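Glucose-6-phosphate isomerase (PDB 1ZZG) probably catalyses the reversible isomerisation of glucose 6-phosphate to fructose 6-phosphate, a step shared by glycolysis and gluconeogenesis. Local coordinates at residues R57-A62 with G195-A200; E48-L53 with G212-N217; S189-V194 with A208-A213; V138-L143 with R153-T158. One frame throughout, in Å; residues are numbered along the deposited sequence.

Contact 1: residues R57-A62 with G195-A200; sequences RRYREA and GLLPLA
Ala200 packs against the base of the Arg60 side chain. Ala200 CB and Arg60 CB are 3.9 Å apart, and both side chains start out toward the other helix. With a side chain as small as alanine's, the backbones can come close here. Beyond CB the arginine chain bends. Its CG lies anti to the backbone N (chi1 -174°), and a turn at chi2 (-88°) lays the chain alongside the carbonyl group of the alanine. Arg60 CG is 3.7 Å from Ala200 O. The guanidinium does not bond to that oxygen directly: Arg60 NE stays 3.5 Å from Ala200 O. A water joins them instead. It accepts from Arg60 NE at 3.0 Å and donates to Ala200 O at 3.1 Å. The charged end of the arginine is thus tied to a backbone carbonyl of the other helix.

Leu197 supplies the apolar half of the contact. One of its methyls, Leu197 CD1, lies 3.7 Å from Tyr59 CD2 and meets the ring obliquely. Its other methyl, CD2, turns to Val156 of strand 155-159, and the tyrosine touches the same valine. Nearby, Arg57 forms a salt bridge with Asp207 of helix 206-221. Phe201 packs on both Tyr59 and Arg60.

The arrangement is helix-on-helix packing at the side of the parallel sheet. Helices 52-61 and 193-201 meet next to strands 155-159 and 176-179, in the alpha/beta sandwich of a sugar isomerase (SIS) domain.

Contact 2: residues E48-L53 with G212-N217; sequences EDTETL and GARKAN
Glu48 OE1 lies over one face of the Arg214 guanidinium, near NE, while OE2 lies by the aliphatic CD. The carboxylate and guanidinium planes are only 12° apart, so the groups are nearly parallel. Glu48 OE1 is 3.6 Å from Arg214 NE. This salt bridge is long and purely electrostatic: OE1 stands off the plane in which the N-H groups lie, so none is directed to it. The other oxygen, Glu48 OE2, rests 3.6 Å from Arg214 CD. Glu48 OE2 also takes a bond from a water at 3.1 Å. That water accepts from Asn217 ND2 at 2.9 Å and so links the glutamate to the next turn of the helix.

Bends in both chains set up the meeting. Glu48 turns at chi2 (-75°), while Arg214 runs out extended and turns at chi3 (-45°), which turns the NE end of the guanidinium to Glu48 OE1. Farther out, Arg214 NH2 donates to the backbone O of Pro47, and Asn217 ND2 donates to the O of Met44. The helix therefore holds the incoming loop at several points. Asn217 OD1 accepts from Trp383 and Gln379 of helix 371-391.

Past Glu48 the loop is ordered by Asp49. Asp49 OD1 accepts from Glu51 N at 3.0 Å and Thr52 N at 2.7 Å. The whole is a surface contact between a loop and helix 206-221; the loop continues through an Asx turn into helix 52-61.

Contact 3: residues S189-V194 with A208-A213; sequences SALSPV and ALLMGA
Leu191 holds its CG anti to its own carbonyl carbon (chi1 -53°), and Leu209 holds its CG anti to the backbone N (chi1 -176°). These torsions bring a methyl of each chain together, and the side chains pass at a slant. Leu191 CD2 is 3.6 Å from Leu209 CD2.

The other branch of Leu191 reaches the next turn of the helix. Leu191 CD1 stands only 3.4 Å from Ala213 CB, a tight fit for two carbons. Leu210 meets Leu191 nearer the backbone: Leu210 CD2 lies 4.0 Å from Leu191 CB. One leucine thus touches three residues of the helix, and all four are buried.

The segment that carries Leu191 is fixed by a type I beta turn from Ser189 to Ser192. Ser189 O takes two bonds. One comes from Ser192 N, the other from Ser192 OG, which is 2.8 Å from Ser189 O. The same hydroxyl oxygen, Ser192 OG, accepts from Val194 N at 3.2 Å. Around the contact, Leu191 also touches Gln379 of helix 371-391, Leu209 touches Leu84 of helix 79-88, and Leu210 touches Leu53 of helix 52-61.

The arrangement is buried apolar packing of a turn on helix 206-221. The turn ends in a serine N-cap that starts helix 193-201.

Contact 4: residues V138-L143 with R153-T158; sequences VFLKWL and RHLVVT
This is a buried apolar contact between a helix and the start of the strand that follows it. It sits at one side of the parallel sheet, where helix 130-147 lies against strand 155-159. Two leucines of the helix, one turn apart, meet Leu155 and His154.

Leu140 and Leu155 touch through one methyl each. Leu140 CD2 is 3.9 Å from Leu155 CD2, and the side chains cross at about a right angle. With CG of Leu155 anti to the backbone N (chi1 177°) and chi2 at 62°, its methyl CD2 comes to Leu140. Leu143 approaches closer to the backbone, with Leu143 CD1 4.2 Å from Leu155 CB.

The strand, the helix and strand 118-124 form a beta-alpha-beta unit. Such units are the building pattern of the sugar isomerase (SIS) domain, with its parallel sheet between helices. Val120 of strand 118-124 makes the link plain: both Leu143 and Leu155 pack on it. Phe169 of helix 165-173 touches both Leu140 and Leu155.

His154 meets the helix with its CB. Leu143 CD2 lies 4.1 Å from His154 CB, while the imidazole turns off toward strand 118-124. Its ND1 is hydrogen-bonded to Thr118 O, and its ring meets that of Trp65 with the planes at about 45°. The buried ring thus has a polar partner at the start of the neighbouring strand. Leu140 also packs on Val325 of the second subunit, so the contact lies next to the subunit interface.

From the N terminus, the chain first gives residues 48-53 and then 57-62, the entry and body of helix 52-61. Contact 4 closes first, over a short loop, when 153-158 returns to 138-143. It lies within the span of contact 1, which ends at 195-200, and contact 1 in turn lies within that of contact 2, which ends at 212-217. Contact 3 opens at 189-194, after contact 4 has closed, and ends at 208-213, so it crosses contact 1. Contacts 2 and 3 share Gly212 and Ala213. Helix 193-201 joins contacts 1 and 3. Contacts 1 and 4 touch through strand 155-159, so the helix pair is joined to the sheet.

Contact 1: residues R57-A62 with G195-A200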
# COMPACT_ATOMS: atom_id res chain seq x y z
N ARG A 57 28.75 -2.43 -7.51
CA ARG A 57 29.14 -3.72 -6.95
C ARG A 57 30.45 -3.63 -6.17
O ARG A 57 30.57 -4.16 -5.06
CB ARG A 57 29.29 -4.77 -8.05
CG ARG A 57 27.99 -5.37 -8.59
CD ARG A 57 28.31 -6.39 -9.68
NE ARG A 57 27.15 -7.09 -10.22
CZ ARG A 57 26.36 -7.89 -9.51
NH1 ARG A 57 26.62 -8.09 -8.23
NH2 ARG A 57 25.33 -8.50 -10.09
N ARG A 58 31.45 -2.97 -6.74
CA ARG A 58 32.73 -2.85 -6.07
C ARG A 58 32.60 -2.12 -4.73
O ARG A 58 33.23 -2.50 -3.74
CB ARG A 58 33.74 -2.14 -6.96
CG ARG A 58 34.14 -2.94 -8.20
CD ARG A 58 34.72 -4.32 -7.84
NE ARG A 58 33.72 -5.38 -7.73
CZ ARG A 58 33.05 -5.90 -8.77
NH1 ARG A 58 33.28 -5.45 -9.99
NH2 ARG A 58 32.17 -6.87 -8.58
N TYR A 59 31.76 -1.09 -4.70
CA TYR A 59 31.54 -0.34 -3.47
C TYR A 59 30.90 -1.23 -2.42
O TYR A 59 31.28 -1.20 -1.25
CB TYR A 59 30.63 0.87 -3.73
CG TYR A 59 30.22 1.58 -2.46
CD1 TYR A 59 31.14 2.33 -1.73
CD2 TYR A 59 28.92 1.48 -1.98
CE1 TYR A 59 30.76 2.96 -0.54
CE2 TYR A 59 28.54 2.10 -0.80
CZ TYR A 59 29.46 2.84 -0.09
OH TYR A 59 29.07 3.47 1.07
N ARG A 60 29.91 -2.02 -2.84
CA ARG A 60 29.20 -2.90 -1.92
C ARG A 60 30.16 -3.92 -1.33
O ARG A 60 30.20 -4.13 -0.11
CB ARG A 60 28.07 -3.63 -2.67
CG ARG A 60 27.17 -4.48 -1.78
CD ARG A 60 27.67 -5.91 -1.57
NE ARG A 60 26.78 -6.63 -0.66
CZ ARG A 60 26.81 -6.50 0.67
NH1 ARG A 60 27.69 -5.69 1.24
NH2 ARG A 60 25.92 -7.15 1.41
N GLU A 61 30.93 -4.56 -2.20
CA GLU A 61 31.89 -5.57 -1.80
C GLU A 61 32.93 -5.04 -0.82
O GLU A 61 33.43 -5.78 0.02
CB GLU A 61 32.57 -6.15 -3.04
CG GLU A 61 31.67 -7.07 -3.84
CD GLU A 61 32.20 -7.35 -5.23
OE1 GLU A 61 33.42 -7.27 -5.43
OE2 GLU A 61 31.39 -7.66 -6.13
N ALA A 62 33.25 -3.75 -0.93
CA ALA A 62 34.23 -3.14 -0.04
C ALA A 62 33.62 -2.84 1.33
O ALA A 62 34.33 -2.43 2.26
CB ALA A 62 34.78 -1.87 -0.67
N GLY A 195 18.25 2.68 -7.38
CA GLY A 195 17.83 1.32 -7.10
C GLY A 195 18.98 0.33 -7.09
O GLY A 195 18.96 -0.65 -6.34
N LEU A 196 20.00 0.57 -7.92
CA LEU A 196 21.13 -0.36 -7.99
C LEU A 196 21.93 -0.48 -6.69
O LEU A 196 22.30 -1.59 -6.30
CB LEU A 196 22.07 0.03 -9.13
CG LEU A 196 21.40 0.01 -10.51
CD1 LEU A 196 22.40 0.41 -11.56
CD2 LEU A 196 20.81 -1.37 -10.79
N LEU A 197 22.18 0.65 -6.03
CA LEU A 197 22.95 0.62 -4.79
C LEU A 197 22.26 -0.24 -3.72
O LEU A 197 22.86 -1.19 -3.21
CB LEU A 197 23.18 2.04 -4.26
CG LEU A 197 24.05 2.09 -3.00
CD1 LEU A 197 25.41 1.43 -3.29
CD2 LEU A 197 24.24 3.54 -2.56
N PRO A 198 21.01 0.08 -3.35
CA PRO A 198 20.38 -0.77 -2.34
C PRO A 198 20.27 -2.22 -2.79
O PRO A 198 20.45 -3.13 -1.99
CB PRO A 198 19.01 -0.11 -2.11
CG PRO A 198 18.77 0.67 -3.39
CD PRO A 198 20.14 1.23 -3.69
N LEU A 199 19.99 -2.45 -4.07
CA LEU A 199 19.89 -3.82 -4.58
C LEU A 199 21.20 -4.58 -4.44
O LEU A 199 21.20 -5.80 -4.23
CB LEU A 199 19.44 -3.84 -6.04
CG LEU A 199 17.93 -3.91 -6.27
CD1 LEU A 199 17.66 -3.94 -7.77
CD2 LEU A 199 17.35 -5.16 -5.59
N ALA A 200 22.31 -3.87 -4.58
CA ALA A 200 23.62 -4.51 -4.45
C ALA A 200 23.73 -5.08 -3.04
O ALA A 200 24.06 -6.25 -2.87
CB ALA A 200 24.74 -3.49 -4.70
O HOH W 1 26.08 -8.57 -2.80

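Contact 2: residues E48-L53 with G212-N217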
# COMPACT_ATOMS: atom_id res chain seq x y z
N GLU A 48 21.84 0.48 -20.60
CA GLU A 48 23.09 0.31 -21.33
C GLU A 48 24.32 0.84 -20.60
O GLU A 48 25.41 0.90 -21.16
CB GLU A 48 22.97 0.97 -22.71
CG GLU A 48 21.97 0.26 -23.63
CD GLU A 48 22.50 -1.06 -24.19
OE1 GLU A 48 23.48 -1.61 -23.65
OE2 GLU A 48 21.92 -1.56 -25.18
N ASP A 49 24.15 1.23 -19.34
CA ASP A 49 25.27 1.71 -18.56
C ASP A 49 25.93 0.50 -17.89
O ASP A 49 25.56 0.12 -16.78
CB ASP A 49 24.80 2.71 -17.49
CG ASP A 49 25.96 3.32 -16.72
OD1 ASP A 49 27.02 2.67 -16.60
OD2 ASP A 49 25.80 4.45 -16.21
N THR A 50 26.89 -0.11 -18.57
CA THR A 50 27.57 -1.29 -18.02
C THR A 50 28.82 -0.94 -17.24
O THR A 50 29.71 -1.77 -17.05
CB THR A 50 27.95 -2.29 -19.13
OG1 THR A 50 28.44 -1.58 -20.27
CG2 THR A 50 26.76 -3.15 -19.51
N GLU A 51 28.89 0.31 -16.79
CA GLU A 51 30.04 0.79 -16.03
C GLU A 51 29.61 1.10 -14.59
O GLU A 51 30.26 0.69 -13.63
CB GLU A 51 30.59 2.04 -16.70
CG GLU A 51 31.68 2.77 -15.93
CD GLU A 51 31.90 4.18 -16.47
OE1 GLU A 51 32.21 4.32 -17.67
OE2 GLU A 51 31.75 5.15 -15.68
N THR A 52 28.49 1.81 -14.46
CA THR A 52 27.98 2.18 -13.15
C THR A 52 27.65 1.00 -12.24
O THR A 52 27.97 1.03 -11.06
CB THR A 52 26.73 3.08 -13.29
OG1 THR A 52 27.08 4.26 -14.02
CG2 THR A 52 26.22 3.50 -11.91
N LEU A 53 27.02 -0.05 -12.78
CA LEU A 53 26.68 -1.18 -11.92
C LEU A 53 27.93 -1.88 -11.38
O LEU A 53 27.89 -2.45 -10.29
CB LEU A 53 25.80 -2.20 -12.65
CG LEU A 53 26.47 -3.26 -13.51
CD1 LEU A 53 25.44 -4.31 -13.91
CD2 LEU A 53 27.12 -2.61 -14.73
N GLY A 212 16.99 -7.22 -18.58
CA GLY A 212 15.56 -7.28 -18.80
C GLY A 212 15.04 -5.94 -19.28
O GLY A 212 14.17 -5.88 -20.16
N ALA A 213 15.57 -4.85 -18.73
CA ALA A 213 15.13 -3.52 -19.15
C ALA A 213 15.53 -3.30 -20.61
O ALA A 213 14.80 -2.67 -21.38
CB ALA A 213 15.76 -2.44 -18.25
N ARG A 214 16.70 -3.82 -20.99
CA ARG A 214 17.18 -3.70 -22.37
C ARG A 214 16.18 -4.40 -23.31
O ARG A 214 15.90 -3.92 -24.40
CB ARG A 214 18.56 -4.35 -22.50
CG ARG A 214 19.30 -4.05 -23.80
CD ARG A 214 20.73 -4.60 -23.73
NE ARG A 214 21.33 -4.28 -22.43
CZ ARG A 214 22.23 -5.04 -21.81
NH1 ARG A 214 22.64 -6.17 -22.37
NH2 ARG A 214 22.68 -4.68 -20.62
N LYS A 215 15.66 -5.55 -22.87
CA LYS A 215 14.69 -6.28 -23.68
C LYS A 215 13.47 -5.39 -23.92
O LYS A 215 12.94 -5.34 -25.03
CB LYS A 215 14.26 -7.56 -22.97
CG LYS A 215 15.40 -8.54 -22.71
CD LYS A 215 16.10 -8.96 -24.00
CE LYS A 215 15.17 -9.75 -24.91
NZ LYS A 215 15.84 -10.19 -26.17
N ALA A 216 13.02 -4.69 -22.88
CA ALA A 216 11.88 -3.79 -22.98
C ALA A 216 12.20 -2.70 -24.02
O ALA A 216 11.35 -2.35 -24.84
CB ALA A 216 11.57 -3.16 -21.63
N ASN A 217 13.43 -2.18 -23.98
CA ASN A 217 13.82 -1.16 -24.95
C ASN A 217 13.64 -1.72 -26.36
O ASN A 217 13.20 -1.01 -27.26
CB ASN A 217 15.29 -0.75 -24.77
CG ASN A 217 15.49 0.21 -23.61
OD1 ASN A 217 14.52 0.72 -23.02
ND2 ASN A 217 16.75 0.48 -23.28
O HOH W 2 18.94 -0.70 -24.77

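Contact 3: residues S189-V194 with A208-A213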
# COMPACT_ATOMS: atom_id res chain seq x y z
N SER A 189 13.86 6.95 -12.16
CA SER A 189 15.22 6.64 -11.71
C SER A 189 15.50 5.28 -11.10
O SER A 189 16.61 5.06 -10.61
CB SER A 189 15.68 7.70 -10.70
OG SER A 189 15.10 7.46 -9.42
N ALA A 190 14.54 4.37 -11.11
CA ALA A 190 14.75 3.06 -10.48
C ALA A 190 15.98 2.27 -10.92
O ALA A 190 16.60 1.59 -10.10
CB ALA A 190 13.51 2.20 -10.66
N LEU A 191 16.35 2.36 -12.20
CA LEU A 191 17.49 1.60 -12.67
C LEU A 191 18.81 2.36 -12.65
O LEU A 191 19.80 1.93 -13.25
CB LEU A 191 17.20 1.03 -14.07
CG LEU A 191 15.88 0.22 -14.12
CD1 LEU A 191 15.73 -0.47 -15.47
CD2 LEU A 191 15.87 -0.81 -13.00
N SER A 192 18.83 3.50 -11.96
CA SER A 192 20.06 4.27 -11.80
C SER A 192 20.57 3.80 -10.43
O SER A 192 20.01 2.86 -9.86
CB SER A 192 19.76 5.77 -11.77
OG SER A 192 19.18 6.18 -10.54
N PRO A 193 21.65 4.41 -9.91
CA PRO A 193 22.12 3.94 -8.60
C PRO A 193 21.03 4.01 -7.51
O PRO A 193 21.14 3.35 -6.48
CB PRO A 193 23.31 4.86 -8.31
CG PRO A 193 23.87 5.08 -9.70
CD PRO A 193 22.62 5.34 -10.51
N VAL A 194 19.99 4.82 -7.75
CA VAL A 194 18.88 4.95 -6.81
C VAL A 194 18.41 3.56 -6.40
O VAL A 194 18.21 3.28 -5.22
CB VAL A 194 17.67 5.70 -7.44
CG1 VAL A 194 16.45 5.58 -6.53
CG2 VAL A 194 18.02 7.16 -7.66
N ALA A 208 21.15 -8.76 -14.48
CA ALA A 208 19.92 -9.33 -15.00
C ALA A 208 18.82 -8.28 -15.04
O ALA A 208 18.01 -8.26 -15.95
CB ALA A 208 19.49 -10.52 -14.14
N LEU A 209 18.79 -7.41 -14.04
CA LEU A 209 17.79 -6.37 -14.00
C LEU A 209 17.92 -5.47 -15.23
O LEU A 209 16.93 -5.21 -15.92
CB LEU A 209 17.95 -5.53 -12.72
CG LEU A 209 16.92 -4.44 -12.45
CD1 LEU A 209 15.58 -5.06 -12.06
CD2 LEU A 209 17.44 -3.54 -11.34
N LEU A 210 19.13 -5.01 -15.52
CA LEU A 210 19.35 -4.13 -16.67
C LEU A 210 19.16 -4.86 -18.01
O LEU A 210 18.71 -4.26 -18.99
CB LEU A 210 20.75 -3.49 -16.60
CG LEU A 210 21.05 -2.67 -15.33
CD1 LEU A 210 22.42 -2.02 -15.44
CD2 LEU A 210 19.97 -1.60 -15.13
N MET A 211 19.49 -6.15 -18.04
CA MET A 211 19.31 -6.94 -19.26
C MET A 211 17.82 -6.99 -19.60
O MET A 211 17.42 -6.85 -20.75
CB MET A 211 19.81 -8.36 -19.05
CG MET A 211 21.31 -8.48 -18.87
SD MET A 211 21.73 -10.19 -18.49
CE MET A 211 20.74 -11.06 -19.77
N GLY A 212 16.99 -7.22 -18.58
CA GLY A 212 15.56 -7.28 -18.80
C GLY A 212 15.04 -5.94 -19.28
O GLY A 212 14.17 -5.88 -20.16
N ALA A 213 15.57 -4.85 -18.73
CA ALA A 213 15.13 -3.52 -19.15
C ALA A 213 15.53 -3.30 -20.61
O ALA A 213 14.80 -2.67 -21.38
CB ALA A 213 15.76 -2.44 -18.25

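Contact 4: residues V138-L143 with R153-T158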
# COMPACT_ATOMS: atom_id res chain seq x y z
N VAL A 138 19.02 14.62 11.17
CA VAL A 138 18.85 13.79 12.35
C VAL A 138 19.84 12.63 12.38
O VAL A 138 20.51 12.41 13.39
CB VAL A 138 17.41 13.24 12.43
CG1 VAL A 138 17.29 12.28 13.60
CG2 VAL A 138 16.43 14.39 12.59
N PHE A 139 19.96 11.89 11.28
CA PHE A 139 20.90 10.77 11.28
C PHE A 139 22.36 11.22 11.35
O PHE A 139 23.18 10.53 11.93
CB PHE A 139 20.68 9.85 10.07
CG PHE A 139 19.77 8.69 10.37
CD1 PHE A 139 18.39 8.82 10.29
CD2 PHE A 139 20.30 7.47 10.79
CE1 PHE A 139 17.55 7.76 10.63
CE2 PHE A 139 19.47 6.40 11.13
CZ PHE A 139 18.09 6.55 11.05
N LEU A 140 22.67 12.37 10.76
CA LEU A 140 24.04 12.87 10.79
C LEU A 140 24.51 13.03 12.24
O LEU A 140 25.60 12.58 12.59
CB LEU A 140 24.13 14.19 10.05
CG LEU A 140 24.70 14.11 8.63
CD1 LEU A 140 24.68 15.48 8.00
CD2 LEU A 140 26.12 13.57 8.69
N LYS A 141 23.68 13.66 13.07
CA LYS A 141 23.99 13.87 14.48
C LYS A 141 24.26 12.51 15.14
O LYS A 141 25.23 12.34 15.88
CB LYS A 141 22.80 14.57 15.16
CG LYS A 141 22.97 14.84 16.66
CD LYS A 141 21.67 15.31 17.29
CE LYS A 141 21.80 15.46 18.81
NZ LYS A 141 22.81 16.47 19.22
N TRP A 142 23.40 11.55 14.83
CA TRP A 142 23.47 10.20 15.37
C TRP A 142 24.77 9.52 14.97
O TRP A 142 25.48 8.97 15.82
CB TRP A 142 22.27 9.41 14.86
CG TRP A 142 22.10 8.03 15.39
CD1 TRP A 142 21.66 7.67 16.64
CD2 TRP A 142 22.28 6.81 14.67
NE1 TRP A 142 21.55 6.30 16.73
CE2 TRP A 142 21.93 5.75 15.53
CE3 TRP A 142 22.70 6.51 13.37
CZ2 TRP A 142 21.98 4.41 15.14
CZ3 TRP A 142 22.76 5.18 12.97
CH2 TRP A 142 22.40 4.14 13.86
N LEU A 143 25.10 9.59 13.69
CA LEU A 143 26.32 8.96 13.18
C LEU A 143 27.58 9.53 13.83
O LEU A 143 28.44 8.78 14.29
CB LEU A 143 26.41 9.14 11.67
CG LEU A 143 25.38 8.37 10.83
CD1 LEU A 143 25.60 8.70 9.35
CD2 LEU A 143 25.53 6.88 11.08
N ARG A 153 32.28 7.02 6.60
CA ARG A 153 32.18 5.76 5.88
C ARG A 153 30.77 5.20 5.94
O ARG A 153 30.40 4.36 5.11
CB ARG A 153 33.15 4.73 6.47
CG ARG A 153 33.32 3.49 5.59
CD ARG A 153 34.19 2.41 6.23
NE ARG A 153 34.33 1.25 5.36
CZ ARG A 153 34.87 0.08 5.72
NH1 ARG A 153 35.32 -0.09 6.96
NH2 ARG A 153 34.95 -0.91 4.85
N HIS A 154 29.98 5.66 6.90
CA HIS A 154 28.61 5.17 7.07
C HIS A 154 27.54 6.00 6.36
O HIS A 154 26.35 5.74 6.50
CB HIS A 154 28.28 5.07 8.57
CG HIS A 154 29.08 4.03 9.29
ND1 HIS A 154 28.53 2.86 9.76
CD2 HIS A 154 30.40 3.97 9.60
CE1 HIS A 154 29.47 2.12 10.32
NE2 HIS A 154 30.62 2.77 10.23
N LEU A 155 27.97 7.00 5.59
CA LEU A 155 27.04 7.85 4.85
C LEU A 155 27.43 7.92 3.38
O LEU A 155 28.53 8.35 3.03
CB LEU A 155 27.01 9.27 5.43
CG LEU A 155 26.12 10.26 4.68
CD1 LEU A 155 24.67 9.80 4.71
CD2 LEU A 155 26.24 11.65 5.31
N VAL A 156 26.53 7.47 2.51
CA VAL A 156 26.75 7.49 1.08
C VAL A 156 25.62 8.30 0.44
O VAL A 156 24.46 8.18 0.84
CB VAL A 156 26.78 6.05 0.51
CG1 VAL A 156 25.52 5.30 0.88
CG2 VAL A 156 26.97 6.09 -1.00
N VAL A 157 25.96 9.13 -0.54
CA VAL A 157 24.97 9.98 -1.19
C VAL A 157 24.69 9.63 -2.65
O VAL A 157 25.59 9.27 -3.40
CB VAL A 157 25.42 11.46 -1.11
CG1 VAL A 157 24.41 12.37 -1.77
CG2 VAL A 157 25.61 11.87 0.34
N THR A 158 23.42 9.74 -3.04
CA THR A 158 22.99 9.48 -4.41
C THR A 158 22.23 10.73 -4.82
O THR A 158 21.13 10.98 -4.32
CB THR A 158 22.07 8.24 -4.48
OG1 THR A 158 22.79 7.08 -4.04
CG2 THR A 158 21.57 8.03 -5.90